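Local structure of 1-deoxy-D-xylulose 5-phosphate reductoisomerase (Zymomonas mobilis, 1R0K) at residues S209-T214 / A327-A332; T309-S314 / A323-A328; G178-T183 / P193-Q198. The protein catalyses the NADPH-dependent rearrangement and reduction of 1-deoxy-D-xylulose 5-phosphate to 2-C-methyl-D-erythritol 4-phosphate, using a divalent metal ion. One frame throughout, in Å; residues are numbered along the deposited sequence.

Interaction 1 (S209-T214 / A327-A332)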
loop_
_atom_site.group_PDB
_atom_site.type_symbol
_atom_site.label_atom_id
_atom_site.label_comp_id
_atom_site.label_asym_id
_atom_site.label_seq_id
_atom_site.Cartn_x
_atom_site.Cartn_y
_atom_site.Cartn_z
ATOM N N SER B 209 23.430 15.984 -5.092
ATOM C CA SER B 209 24.319 14.826 -5.043
ATOM C C SER B 209 25.013 14.697 -3.690
ATOM O O SER B 209 25.090 13.603 -3.128
ATOM C CB SER B 209 25.371 14.916 -6.148
ATOM O OG SER B 209 24.764 14.837 -7.427
ATOM N N ILE B 210 25.520 15.808 -3.162
ATOM C CA ILE B 210 26.213 15.764 -1.879
ATOM C C ILE B 210 25.273 15.370 -0.739
ATOM O O ILE B 210 25.630 14.546 0.108
ATOM C CB ILE B 210 26.892 17.118 -1.557
ATOM C CG1 ILE B 210 27.853 17.495 -2.689
ATOM C CG2 ILE B 210 27.652 17.024 -0.245
ATOM C CD1 ILE B 210 28.913 16.443 -2.987
ATOM N N ASP B 211 24.072 15.946 -0.724
ATOM C CA ASP B 211 23.097 15.634 0.315
ATOM C C ASP B 211 22.734 14.151 0.291
ATOM O O ASP B 211 22.430 13.552 1.328
ATOM C CB ASP B 211 21.830 16.480 0.145
ATOM C CG ASP B 211 22.034 17.928 0.555
ATOM O OD1 ASP B 211 23.012 18.216 1.284
ATOM O OD2 ASP B 211 21.204 18.776 0.161
ATOM N N SER B 212 22.760 13.568 -0.900
ATOM C CA SER B 212 22.464 12.151 -1.050
ATOM C C SER B 212 23.633 11.349 -0.464
ATOM O O SER B 212 23.438 10.357 0.231
ATOM C CB SER B 212 22.288 11.814 -2.533
ATOM O OG SER B 212 22.205 10.415 -2.739
ATOM N N ALA B 213 24.847 11.812 -0.734
ATOM C CA ALA B 213 26.055 11.148 -0.261
ATOM C C ALA B 213 26.189 11.172 1.259
ATOM O O ALA B 213 26.635 10.200 1.861
ATOM C CB ALA B 213 27.281 11.788 -0.910
ATOM N N THR B 214 25.798 12.279 1.883
ATOM C CA THR B 214 25.895 12.405 3.335
ATOM C C THR B 214 24.614 11.930 4.013
ATOM O O THR B 214 24.571 11.753 5.231
ATOM C CB THR B 214 26.112 13.864 3.750
ATOM O OG1 THR B 214 24.953 14.624 3.394
ATOM C CG2 THR B 214 27.335 14.451 3.051
ATOM N N ALA B 327 20.239 25.645 6.672
ATOM C CA ALA B 327 21.094 26.743 6.234
ATOM C C ALA B 327 22.570 26.391 6.392
ATOM O O ALA B 327 23.368 26.634 5.493
ATOM C CB ALA B 327 20.774 28.009 7.019
ATOM N N ALA B 328 22.938 25.822 7.534
ATOM C CA ALA B 328 24.335 25.457 7.756
ATOM C C ALA B 328 24.797 24.432 6.725
ATOM O O ALA B 328 25.932 24.479 6.252
ATOM C CB ALA B 328 24.523 24.908 9.159
ATOM N N ASN B 329 23.916 23.500 6.377
ATOM C CA ASN B 329 24.266 22.480 5.396
ATOM C C ASN B 329 24.547 23.112 4.030
ATOM O O ASN B 329 25.451 22.681 3.312
ATOM C CB ASN B 329 23.140 21.446 5.278
ATOM C CG ASN B 329 23.518 20.282 4.389
ATOM O OD1 ASN B 329 24.485 19.562 4.668
ATOM N ND2 ASN B 329 22.764 20.090 3.310
ATOM N N GLU B 330 23.778 24.135 3.670
ATOM C CA GLU B 330 23.981 24.817 2.392
ATOM C C GLU B 330 25.409 25.350 2.306
ATOM O O GLU B 330 26.090 25.176 1.298
ATOM C CB GLU B 330 22.996 25.983 2.241
ATOM C CG GLU B 330 21.554 25.564 2.014
ATOM C CD GLU B 330 21.260 25.198 0.567
ATOM O OE1 GLU B 330 22.212 25.050 -0.234
ATOM O OE2 GLU B 330 20.066 25.051 0.230
ATOM N N ILE B 331 25.849 26.005 3.377
ATOM C CA ILE B 331 27.186 26.576 3.455
ATOM C C ILE B 331 28.251 25.491 3.461
ATOM O O ILE B 331 29.225 25.566 2.716
ATOM C CB ILE B 331 27.345 27.431 4.744
ATOM C CG1 ILE B 331 26.426 28.647 4.672
ATOM C CG2 ILE B 331 28.792 27.874 4.918
ATOM C CD1 ILE B 331 26.810 29.626 3.581
ATOM N N ALA B 332 28.060 24.483 4.306
ATOM C CA ALA B 332 29.017 23.394 4.422
ATOM C C ALA B 332 29.206 22.648 3.105
ATOM O O ALA B 332 30.334 22.368 2.706
ATOM C CB ALA B 332 28.576 22.429 5.518
HETATM O O HOH W 1 25.067 17.288 2.848
#

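Interaction 2 (T309-S314 / A323-A328)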
loop_
_atom_site.group_PDB
_atom_site.type_symbol
_atom_site.label_atom_id
_atom_site.label_comp_id
_atom_site.label_asym_id
_atom_site.label_seq_id
_atom_site.Cartn_x
_atom_site.Cartn_y
_atom_site.Cartn_z
ATOM N N THR B 309 21.335 11.698 12.582
ATOM C CA THR B 309 21.171 12.023 13.994
ATOM C C THR B 309 20.894 13.510 14.183
ATOM O O THR B 309 20.054 13.898 15.001
ATOM C CB THR B 309 22.421 11.646 14.795
ATOM O OG1 THR B 309 22.648 10.236 14.679
ATOM C CG2 THR B 309 22.242 12.012 16.268
ATOM N N LEU B 310 21.601 14.343 13.423
ATOM C CA LEU B 310 21.417 15.786 13.506
ATOM C C LEU B 310 19.967 16.144 13.193
ATOM O O LEU B 310 19.356 16.962 13.884
ATOM C CB LEU B 310 22.361 16.502 12.533
ATOM C CG LEU B 310 23.856 16.395 12.861
ATOM C CD1 LEU B 310 24.663 17.225 11.874
ATOM C CD2 LEU B 310 24.102 16.878 14.294
ATOM N N ALA B 311 19.418 15.528 12.152
ATOM C CA ALA B 311 18.034 15.787 11.767
ATOM C C ALA B 311 17.111 15.406 12.920
ATOM O O ALA B 311 16.211 16.167 13.282
ATOM C CB ALA B 311 17.676 14.985 10.517
ATOM N N MET B 312 17.346 14.226 13.494
ATOM C CA MET B 312 16.550 13.732 14.618
ATOM C C MET B 312 16.578 14.698 15.799
ATOM O O MET B 312 15.534 15.045 16.353
ATOM C CB MET B 312 17.072 12.366 15.092
ATOM C CG MET B 312 16.663 11.194 14.229
ATOM S SD MET B 312 14.924 10.752 14.458
ATOM C CE MET B 312 14.813 9.271 13.412
ATOM N N GLU B 313 17.778 15.118 16.190
ATOM C CA GLU B 313 17.929 16.032 17.320
ATOM C C GLU B 313 17.285 17.383 17.026
ATOM O O GLU B 313 16.660 17.987 17.896
ATOM C CB GLU B 313 19.413 16.206 17.660
ATOM C CG GLU B 313 20.115 14.891 17.959
ATOM C CD GLU B 313 21.573 15.067 18.343
ATOM O OE1 GLU B 313 22.263 15.895 17.710
ATOM O OE2 GLU B 313 22.032 14.366 19.272
ATOM N N SER B 314 17.425 17.850 15.792
ATOM C CA SER B 314 16.833 19.124 15.414
ATOM C C SER B 314 15.308 19.065 15.562
ATOM O O SER B 314 14.696 19.997 16.089
ATOM C CB SER B 314 17.217 19.484 13.976
ATOM O OG SER B 314 18.612 19.729 13.870
ATOM N N ALA B 323 15.632 24.817 10.570
ATOM C CA ALA B 323 16.021 25.878 9.649
ATOM C C ALA B 323 17.524 26.125 9.752
ATOM O O ALA B 323 18.204 26.320 8.740
ATOM C CB ALA B 323 15.249 27.167 9.965
ATOM N N VAL B 324 18.041 26.118 10.976
ATOM C CA VAL B 324 19.468 26.345 11.195
ATOM C C VAL B 324 20.269 25.224 10.562
ATOM O O VAL B 324 21.278 25.466 9.906
ATOM C CB VAL B 324 19.803 26.417 12.706
ATOM C CG1 VAL B 324 21.309 26.491 12.912
ATOM C CG2 VAL B 324 19.124 27.629 13.326
ATOM N N MET B 325 19.813 23.992 10.755
ATOM C CA MET B 325 20.504 22.840 10.184
ATOM C C MET B 325 20.557 22.936 8.664
ATOM O O MET B 325 21.604 22.708 8.057
ATOM C CB MET B 325 19.796 21.545 10.578
ATOM C CG MET B 325 20.482 20.293 10.061
ATOM S SD MET B 325 19.506 18.817 10.387
ATOM C CE MET B 325 18.392 18.857 8.997
ATOM N N ASN B 326 19.423 23.273 8.056
ATOM C CA ASN B 326 19.347 23.386 6.602
ATOM C C ASN B 326 20.280 24.463 6.065
ATOM O O ASN B 326 21.025 24.228 5.113
ATOM C CB ASN B 326 17.919 23.699 6.160
ATOM C CG ASN B 326 17.801 23.835 4.658
ATOM O OD1 ASN B 326 17.964 22.859 3.923
ATOM N ND2 ASN B 326 17.527 25.051 4.190
ATOM N N ALA B 327 20.239 25.645 6.672
ATOM C CA ALA B 327 21.094 26.743 6.234
ATOM C C ALA B 327 22.570 26.391 6.392
ATOM O O ALA B 327 23.368 26.634 5.493
ATOM C CB ALA B 327 20.774 28.009 7.019
ATOM N N ALA B 328 22.938 25.822 7.534
ATOM C CA ALA B 328 24.335 25.457 7.756
ATOM C C ALA B 328 24.797 24.432 6.725
ATOM O O ALA B 328 25.932 24.479 6.252
ATOM C CB ALA B 328 24.523 24.908 9.159
#

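Interaction 3 (G178-T183 / P193-Q198)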
loop_
_atom_site.group_PDB
_atom_site.type_symbol
_atom_site.label_atom_id
_atom_site.label_comp_id
_atom_site.label_asym_id
_atom_site.label_seq_id
_atom_site.Cartn_x
_atom_site.Cartn_y
_atom_site.Cartn_z
ATOM N N GLY B 178 22.340 6.201 -0.649
ATOM C CA GLY B 178 23.291 7.055 -1.331
ATOM C C GLY B 178 24.441 6.294 -1.964
ATOM O O GLY B 178 24.534 5.079 -1.822
ATOM N N PRO B 179 25.345 6.993 -2.663
ATOM C CA PRO B 179 26.490 6.352 -3.315
ATOM C C PRO B 179 27.513 5.732 -2.358
ATOM O O PRO B 179 28.291 4.868 -2.761
ATOM C CB PRO B 179 27.081 7.486 -4.153
ATOM C CG PRO B 179 26.792 8.691 -3.322
ATOM C CD PRO B 179 25.360 8.449 -2.891
ATOM N N PHE B 180 27.503 6.150 -1.097
ATOM C CA PHE B 180 28.459 5.612 -0.129
ATOM C C PHE B 180 27.825 4.707 0.911
ATOM O O PHE B 180 28.332 4.575 2.026
ATOM C CB PHE B 180 29.200 6.758 0.559
ATOM C CG PHE B 180 29.920 7.653 -0.398
ATOM C CD1 PHE B 180 30.772 7.115 -1.356
ATOM C CD2 PHE B 180 29.728 9.025 -0.370
ATOM C CE1 PHE B 180 31.422 7.930 -2.279
ATOM C CE2 PHE B 180 30.375 9.851 -1.290
ATOM C CZ PHE B 180 31.223 9.299 -2.247
ATOM N N ARG B 181 26.725 4.070 0.528
ATOM C CA ARG B 181 26.001 3.167 1.416
ATOM C C ARG B 181 26.893 2.118 2.076
ATOM O O ARG B 181 26.685 1.762 3.234
ATOM C CB ARG B 181 24.881 2.455 0.644
ATOM C CG ARG B 181 24.148 1.373 1.448
ATOM C CD ARG B 181 23.028 0.736 0.626
ATOM N NE ARG B 181 23.519 0.118 -0.607
ATOM C CZ ARG B 181 23.955 -1.135 -0.708
ATOM N NH1 ARG B 181 23.968 -1.934 0.354
ATOM N NH2 ARG B 181 24.368 -1.596 -1.882
ATOM N N THR B 182 27.878 1.614 1.344
ATOM C CA THR B 182 28.757 0.586 1.895
ATOM C C THR B 182 30.178 1.072 2.161
ATOM O O THR B 182 31.076 0.266 2.423
ATOM C CB THR B 182 28.839 -0.622 0.953
ATOM O OG1 THR B 182 29.467 -0.226 -0.272
ATOM C CG2 THR B 182 27.451 -1.158 0.656
ATOM N N THR B 183 30.372 2.385 2.095
ATOM C CA THR B 183 31.682 3.008 2.308
ATOM C C THR B 183 31.921 3.305 3.786
ATOM O O THR B 183 31.035 3.804 4.480
ATOM C CB THR B 183 31.787 4.337 1.530
ATOM O OG1 THR B 183 31.465 4.110 0.153
ATOM C CG2 THR B 183 33.192 4.917 1.643
ATOM N N PRO B 193 35.250 16.215 -4.028
ATOM C CA PRO B 193 34.032 16.789 -4.611
ATOM C C PRO B 193 33.759 16.199 -5.989
ATOM O O PRO B 193 32.610 15.995 -6.374
ATOM C CB PRO B 193 34.358 18.280 -4.697
ATOM C CG PRO B 193 35.355 18.483 -3.600
ATOM C CD PRO B 193 36.231 17.272 -3.722
ATOM N N GLU B 194 34.829 15.937 -6.730
ATOM C CA GLU B 194 34.700 15.377 -8.069
ATOM C C GLU B 194 34.066 13.985 -8.052
ATOM O O GLU B 194 33.257 13.652 -8.920
ATOM C CB GLU B 194 36.074 15.330 -8.754
ATOM C CG GLU B 194 36.645 16.709 -9.058
ATOM C CD GLU B 194 37.544 17.253 -7.957
ATOM O OE1 GLU B 194 37.336 16.916 -6.773
ATOM O OE2 GLU B 194 38.461 18.039 -8.283
ATOM N N ARG B 195 34.420 13.176 -7.060
ATOM C CA ARG B 195 33.862 11.834 -6.970
ATOM C C ARG B 195 32.448 11.851 -6.408
ATOM O O ARG B 195 31.558 11.163 -6.916
ATOM C CB ARG B 195 34.738 10.941 -6.087
ATOM C CG ARG B 195 34.635 9.471 -6.462
ATOM C CD ARG B 195 34.069 8.586 -5.366
ATOM N NE ARG B 195 35.039 8.293 -4.317
ATOM C CZ ARG B 195 35.077 7.149 -3.637
ATOM N NH1 ARG B 195 34.207 6.188 -3.901
ATOM N NH2 ARG B 195 35.974 6.973 -2.677
ATOM N N ALA B 196 32.248 12.652 -5.364
ATOM C CA ALA B 196 30.956 12.754 -4.685
ATOM C C ALA B 196 29.773 13.199 -5.538
ATOM O O ALA B 196 28.639 12.789 -5.295
ATOM C CB ALA B 196 31.085 13.674 -3.482
ATOM N N VAL B 197 30.021 14.038 -6.533
ATOM C CA VAL B 197 28.931 14.526 -7.371
ATOM C C VAL B 197 28.582 13.603 -8.531
ATOM O O VAL B 197 27.579 13.817 -9.214
ATOM C CB VAL B 197 29.249 15.920 -7.938
ATOM C CG1 VAL B 197 29.483 16.898 -6.796
ATOM C CG2 VAL B 197 30.472 15.850 -8.836
ATOM N N GLN B 198 29.409 12.585 -8.761
ATOM C CA GLN B 198 29.163 11.643 -9.848
ATOM C C GLN B 198 27.831 10.925 -9.683
ATOM O O GLN B 198 27.495 10.457 -8.595
ATOM C CB GLN B 198 30.295 10.611 -9.929
ATOM C CG GLN B 198 31.622 11.180 -10.403
ATOM C CD GLN B 198 31.554 11.721 -11.821
ATOM O OE1 GLN B 198 30.487 11.747 -12.442
ATOM N NE2 GLN B 198 32.697 12.158 -12.341
#

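Interaction 1 (S209-T214 / A327-A332)
Asn329 sets its CG anti to the backbone N (chi1 -174°), while Asp211 turns its CG beside its own backbone N, anti to the carbonyl carbon; together these torsions bring amide and carboxylate into the gap between two helices. Helix 206-214 belongs to the catalytic domain of the DXP reductoisomerase fold, and helix 321-337 to its C-terminal helical domain, so the contact is a buried polar bridge between domains. The CA atoms of Asp211 and Asn329 are 8.6 Å apart, and the gap is spanned by side-chain ends. Asn329 ND2 donates to Asp211 OD1 over 2.8 Å with an N-H...O angle of 164°. The acceptor lies in the amide plane, whereas the carboxylate is met on its syn side, 32° out of its plane; the two flat groups are themselves tilted against each other. Asp211 OD2 pairs with Lys207, which probably keeps the buried carboxylate ionised and offsets the negative charge of Glu330, whose OE1 is 6.4 Å from Asp211 OD2. One turn further along, Thr214 OG1 accepts the backbone N-H of Met216, which leaves its own hydrogen for a water. This water ties the three side chains together: it accepts a hydrogen bond from Thr214 OG1 at 2.7 Å and donates to Asp211 OD1, also at 2.7 Å, and its second hydrogen goes to Asn329 OD1 at 3.0 Å.

Interaction 2 (T309-S314 / A323-A328)
Met325 reaches across to Ala311, Leu310 and Ser314 between two roughly antiparallel helices of the C-terminal domain, whose short segments run at 149° to each other with axes 10.3 Å apart at closest approach. Most of the contact is nonpolar and comes from this one side chain. It leaves its helix with CG anti to the backbone N (chi1 -178°), stays extended through the next bond, then bends at the sulfur (chi3 84°). Met325 SD comes up against the backbone of the other helix, 3.6 Å from Ala311 CA and 3.9 Å from Leu310 C. The bend carries CE alongside the methyl of Ala311, with Met325 CE and Ala311 CB 4.2 Å apart.

The polar part lies within helix 309-314. Ser314 OG donates back to Leu310 O at 2.9 Å from above the carbonyl plane, while Ser314 N reaches the same oxygen from the opposite face. That bond fixes the hydroxyl's rotation and leaves Ser314 OG packed 3.7 Å from Met325 SD. With an alanine here, Leu310 O would probably lose its side-chain donor and a small gap would be likely to open beside the Met325 sulfur.

Around this pair, helix 345-356 supplies Val350 against Leu310 and Met325 and Leu354 against Ser314, while helix 216-229 brings Leu220 and Ile223 onto Met325.

Interaction 3 (G178-T183 / P193-Q198)
Phe180 sits where two type I beta turns overlap, one from Gly178 to Arg181 and the next from Phe180 to Thr183. The first is closed by a weak bond from Arg181 N to Gly178 O, the second by Thr183 N to Phe180 O at 3.0 Å. Gly178 enters them with a positive phi of 76°, where a CB would run into Pro179 CD. Facing them, residues 193-196 form a short helix that carries Arg195 and Ala196; Val197 N bonds back to Pro193 O at 3.2 Å. Both segments belong to the catalytic domain, and the chain runs on through His199, a predicted substrate-binding residue, into what in related reductoisomerases is a flexible flap over the active site. The Phe180 ring turns its edge to the arginine: Phe180 CE1 lies over one face of the guanidinium, 3.7 Å from Arg195 NH1, with the two planes 88° apart. Bends at chi2 and chi3 fold the Arg195 chain back toward the ring, while NH2 takes a salt bridge to Glu187. Further round the ring, Phe180 CZ packs 4.2 Å from Ala196 CA, and Phe180 CE2 lies 4.5 Å from Ala196 CB. Pro179 CG rests above one ring face, offset toward the rim, and Phe343 meets Phe180 edge-to-face.

In the fold
Helix 321-337 joins interactions 1 and 2, whose centres are about 11 Å apart: one turn sends Met325 toward helix 307-317, the next sends Asn329 toward helix 206-214. Interaction 3 packs directly on interaction 1, centres about 13 Å apart, through Ile210 CD1 on Ala196 CB at 3.6 Å and Ala213 CB on Phe180 CE2 at 3.7 Å. Interactions 2 and 3 do not touch; their nearest atoms are about 14 Å apart. Helix 206-214 thus meets both helix 321-337 and the segments of interaction 3, and it bears Ser212, a predicted substrate-binding residue. The side chains of Asp211 and Lys125, predicted to bind the substrate, are about 7 Å apart, those of Ala311 and the predicted metal ligand Glu221 about 9 Å.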